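Aminotransferase, class III (Thermomicrobium roseum, PDB 6IO1) is a thermostable (S)-enantioselective omega-transaminase that moves amino groups between substrates with the help of a pyridoxal phosphate cofactor. Local coordinates at residues 262-266 against 267-271. Residues are numbered along the deposited sequence; the frame is centred on the assembly and turned at random.
Sequences VITGF and GRTGT. With PMP (4'-deoxy-4'-aminopyridoxal-5'-phosphate), chain C.
T264 and T269 meet round water 2, which three groups of this loop hold. T269 OG1 donates to the water oxygen over a short 2.5 Å. The water passes its own protons to T264 O at 2.7 Å and to T271 O. Beside this polar link the two threonines touch through carbon: T269 CG2 packs on T264 CB at 3.7 Å and on T264 CG2. Chi1 of 68° sets T269 OG1 between the backbone N and the carbonyl carbon, facing the water, and puts CG2 anti to the carbonyl carbon, against T264. T264 OG1 bonds instead to E261.

A second water joins I263 to R268. R268 NE donates to water 1 at 2.8 Å, in the guanidinium plane, and the water is bonded to I263 O. Bends in the R268 side chain carry its CD past I263 CG2 at 4.1 Å. NH1 and NH2 bond to P426 O and N64 OD1. At phi 96° any CB on G267 would be jammed against F266 O, which calls for glycine here. G267 opens a type I turn to G270, closed by a weak hydrogen bond from G270 N to G267 O.

The start of the loop belongs to the cofactor site. V262 lies over a face of the PMP pyridine ring, with CB 3.6 Å from PMP N1 and CG1 near PMP C2. I263 CD1 comes within 3.1 Å of PMP O3. If an alanine stood at V262, both methyls would be gone from that face, and the ring would probably pack less firmly and tilt more easily. The loop follows strand 256-260, and V262 N bonds to D260 OD1, another pocket residue. V262 thus meets the ring face and I263 the O3 side of the cofactor, while the two waters tie the turn behind them to the pocket.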
ATOM      1  N   VAL B 262      11.211  -7.498   5.092  1.00 14.91           N
ATOM      2  CA  VAL B 262      10.479  -6.323   5.560  1.00 13.98           C
ATOM      3  C   VAL B 262      10.845  -5.998   7.005  1.00 14.26           C
ATOM      4  O   VAL B 262      11.044  -4.830   7.362  1.00 14.43           O
ATOM      5  CB  VAL B 262       8.963  -6.537   5.386  1.00 16.44           C
ATOM      6  CG1 VAL B 262       8.176  -5.527   6.202  1.00 17.93           C
ATOM      7  CG2 VAL B 262       8.585  -6.437   3.913  1.00 13.99           C
ATOM      8  N   ILE B 263      10.957  -7.018   7.852  1.00 13.37           N
ATOM      9  CA  ILE B 263      11.337  -6.807   9.247  1.00 15.12           C
ATOM     10  C   ILE B 263      12.843  -6.924   9.437  1.00 14.16           C
ATOM     11  O   ILE B 263      13.477  -6.046  10.029  1.00 13.85           O
ATOM     12  CB  ILE B 263      10.590  -7.803  10.162  1.00 15.71           C
ATOM     13  CG1 ILE B 263       9.101  -7.469  10.235  1.00 18.31           C
ATOM     14  CG2 ILE B 263      11.203  -7.806  11.553  1.00 16.15           C
ATOM     15  CD1 ILE B 263       8.339  -8.347  11.204  1.00 18.83           C
ATOM     16  N   THR B 264      13.435  -8.010   8.934  1.00 15.38           N
ATOM     17  CA  THR B 264      14.854  -8.263   9.159  1.00 15.80           C
ATOM     18  C   THR B 264      15.739  -7.234   8.469  1.00 15.34           C
ATOM     19  O   THR B 264      16.872  -7.003   8.907  1.00 18.25           O
ATOM     20  CB  THR B 264      15.219  -9.667   8.675  1.00 16.11           C
ATOM     21  OG1 THR B 264      14.904  -9.791   7.283  1.00 14.95           O
ATOM     22  CG2 THR B 264      14.448 -10.716   9.459  1.00 16.80           C
ATOM     23  N   GLY B 265      15.249  -6.615   7.399  1.00 13.97           N
ATOM     24  CA  GLY B 265      16.093  -5.758   6.595  1.00 14.85           C
ATOM     25  C   GLY B 265      16.552  -4.512   7.326  1.00 16.00           C
ATOM     26  O   GLY B 265      15.933  -4.038   8.280  1.00 17.83           O
ATOM     27  N   PHE B 266      17.683  -3.988   6.851  1.00 15.80           N
ATOM     28  CA  PHE B 266      18.252  -2.727   7.323  1.00 17.26           C
ATOM     29  C   PHE B 266      18.647  -2.791   8.801  1.00 17.51           C
ATOM     30  O   PHE B 266      18.297  -1.924   9.603  1.00 15.48           O
ATOM     31  CB  PHE B 266      17.302  -1.564   7.031  1.00 15.11           C
ATOM     32  CG  PHE B 266      17.006  -1.395   5.566  1.00 14.47           C
ATOM     33  CD1 PHE B 266      17.843  -0.642   4.760  1.00 14.71           C
ATOM     34  CD2 PHE B 266      15.909  -2.014   4.989  1.00 15.74           C
ATOM     35  CE1 PHE B 266      17.583  -0.495   3.409  1.00 14.19           C
ATOM     36  CE2 PHE B 266      15.644  -1.871   3.639  1.00 14.44           C
ATOM     37  CZ  PHE B 266      16.482  -1.110   2.850  1.00 15.58           C
ATOM     38  N   GLY B 267      19.388  -3.844   9.150  1.00 15.59           N
ATOM     39  CA  GLY B 267      20.169  -3.888  10.370  1.00 14.91           C
ATOM     40  C   GLY B 267      19.564  -4.559  11.587  1.00 15.18           C
ATOM     41  O   GLY B 267      20.237  -4.618  12.621  1.00 17.05           O
ATOM     42  N   ARG B 268      18.335  -5.077  11.515  1.00 15.80           N
ATOM     43  CA  ARG B 268      17.692  -5.566  12.734  1.00 17.34           C
ATOM     44  C   ARG B 268      18.371  -6.819  13.286  1.00 16.73           C
ATOM     45  O   ARG B 268      18.463  -6.986  14.508  1.00 17.48           O
ATOM     46  CB  ARG B 268      16.205  -5.827  12.492  1.00 15.75           C
ATOM     47  CG  ARG B 268      15.457  -6.199  13.770  1.00 16.57           C
ATOM     48  CD  ARG B 268      14.003  -5.748  13.758  1.00 17.40           C
ATOM     49  NE  ARG B 268      13.858  -4.294  13.797  1.00 16.04           N
ATOM     50  CZ  ARG B 268      13.929  -3.561  14.906  1.00 13.39           C
ATOM     51  NH1 ARG B 268      14.158  -4.139  16.077  1.00 15.74           N
ATOM     52  NH2 ARG B 268      13.779  -2.245  14.841  1.00 15.13           N
ATOM     53  N   THR B 269      18.856  -7.708  12.421  1.00 17.39           N
ATOM     54  CA  THR B 269      19.376  -8.997  12.869  1.00 19.20           C
ATOM     55  C   THR B 269      20.843  -8.959  13.285  1.00 21.01           C
ATOM     56  O   THR B 269      21.370  -9.986  13.724  1.00 20.40           O
ATOM     57  CB  THR B 269      19.197 -10.056  11.776  1.00 18.59           C
ATOM     58  OG1 THR B 269      20.047  -9.748  10.663  1.00 21.36           O
ATOM     59  CG2 THR B 269      17.751 -10.109  11.311  1.00 19.50           C
ATOM     60  N   GLY B 270      21.510  -7.816  13.168  1.00 18.89           N
ATOM     61  CA  GLY B 270      22.930  -7.712  13.439  1.00 20.13           C
ATOM     62  C   GLY B 270      23.777  -7.571  12.196  1.00 21.72           C
ATOM     63  O   GLY B 270      24.978  -7.292  12.306  1.00 22.70           O
ATOM     64  N   THR B 271      23.185  -7.761  11.021  1.00 19.94           N
ATOM     65  CA  THR B 271      23.785  -7.434   9.739  1.00 19.54           C
ATOM     66  C   THR B 271      22.805  -6.539   9.000  1.00 18.70           C
ATOM     67  O   THR B 271      21.649  -6.396   9.405  1.00 19.72           O
ATOM     68  CB  THR B 271      24.094  -8.683   8.903  1.00 22.52           C
ATOM     69  OG1 THR B 271      22.891  -9.434   8.709  1.00 20.79           O
ATOM     70  CG2 THR B 271      25.129  -9.556   9.598  1.00 24.95           C
TER
HETATM   71  N1  PMP C 701       5.981  -8.576   5.459  1.00 22.95           N
HETATM   72  C2  PMP C 701       6.371  -8.778   6.716  1.00 24.34           C
HETATM   73  C2A PMP C 701       7.552  -9.662   6.974  1.00 22.32           C
HETATM   74  C3  PMP C 701       5.689  -8.176   7.781  1.00 27.63           C
HETATM   75  O3  PMP C 701       6.112  -8.402   9.058  1.00 29.66           O
HETATM   76  C4  PMP C 701       4.589  -7.353   7.523  1.00 26.30           C
HETATM   77  C4A PMP C 701       3.839  -6.694   8.654  1.00 30.35           C
HETATM   78  N4A PMP C 701       4.693  -6.427   9.815  1.00 29.03           N
HETATM   79  C5  PMP C 701       4.194  -7.152   6.193  1.00 26.04           C
HETATM   80  C6  PMP C 701       4.925  -7.787   5.205  1.00 22.90           C
HETATM   81  C5A PMP C 701       3.022  -6.284   5.853  1.00 26.23           C
HETATM   82  O4P PMP C 701       3.444  -4.895   5.676  1.00 29.08           O
HETATM   83  P   PMP C 701       2.372  -3.711   5.434  1.00 26.56           P
HETATM   84  O1P PMP C 701       3.189  -2.444   5.272  1.00 23.74           O
HETATM   85  O2P PMP C 701       1.610  -4.088   4.179  1.00 19.81           O
HETATM   86  O3P PMP C 701       1.497  -3.695   6.672  1.00 26.07           O
HETATM   87  O   HOH W   1      13.458  -3.597  11.064  1.00 12.96           O
HETATM   88  O   HOH W   2      19.433  -7.702   9.442  1.00 20.70           O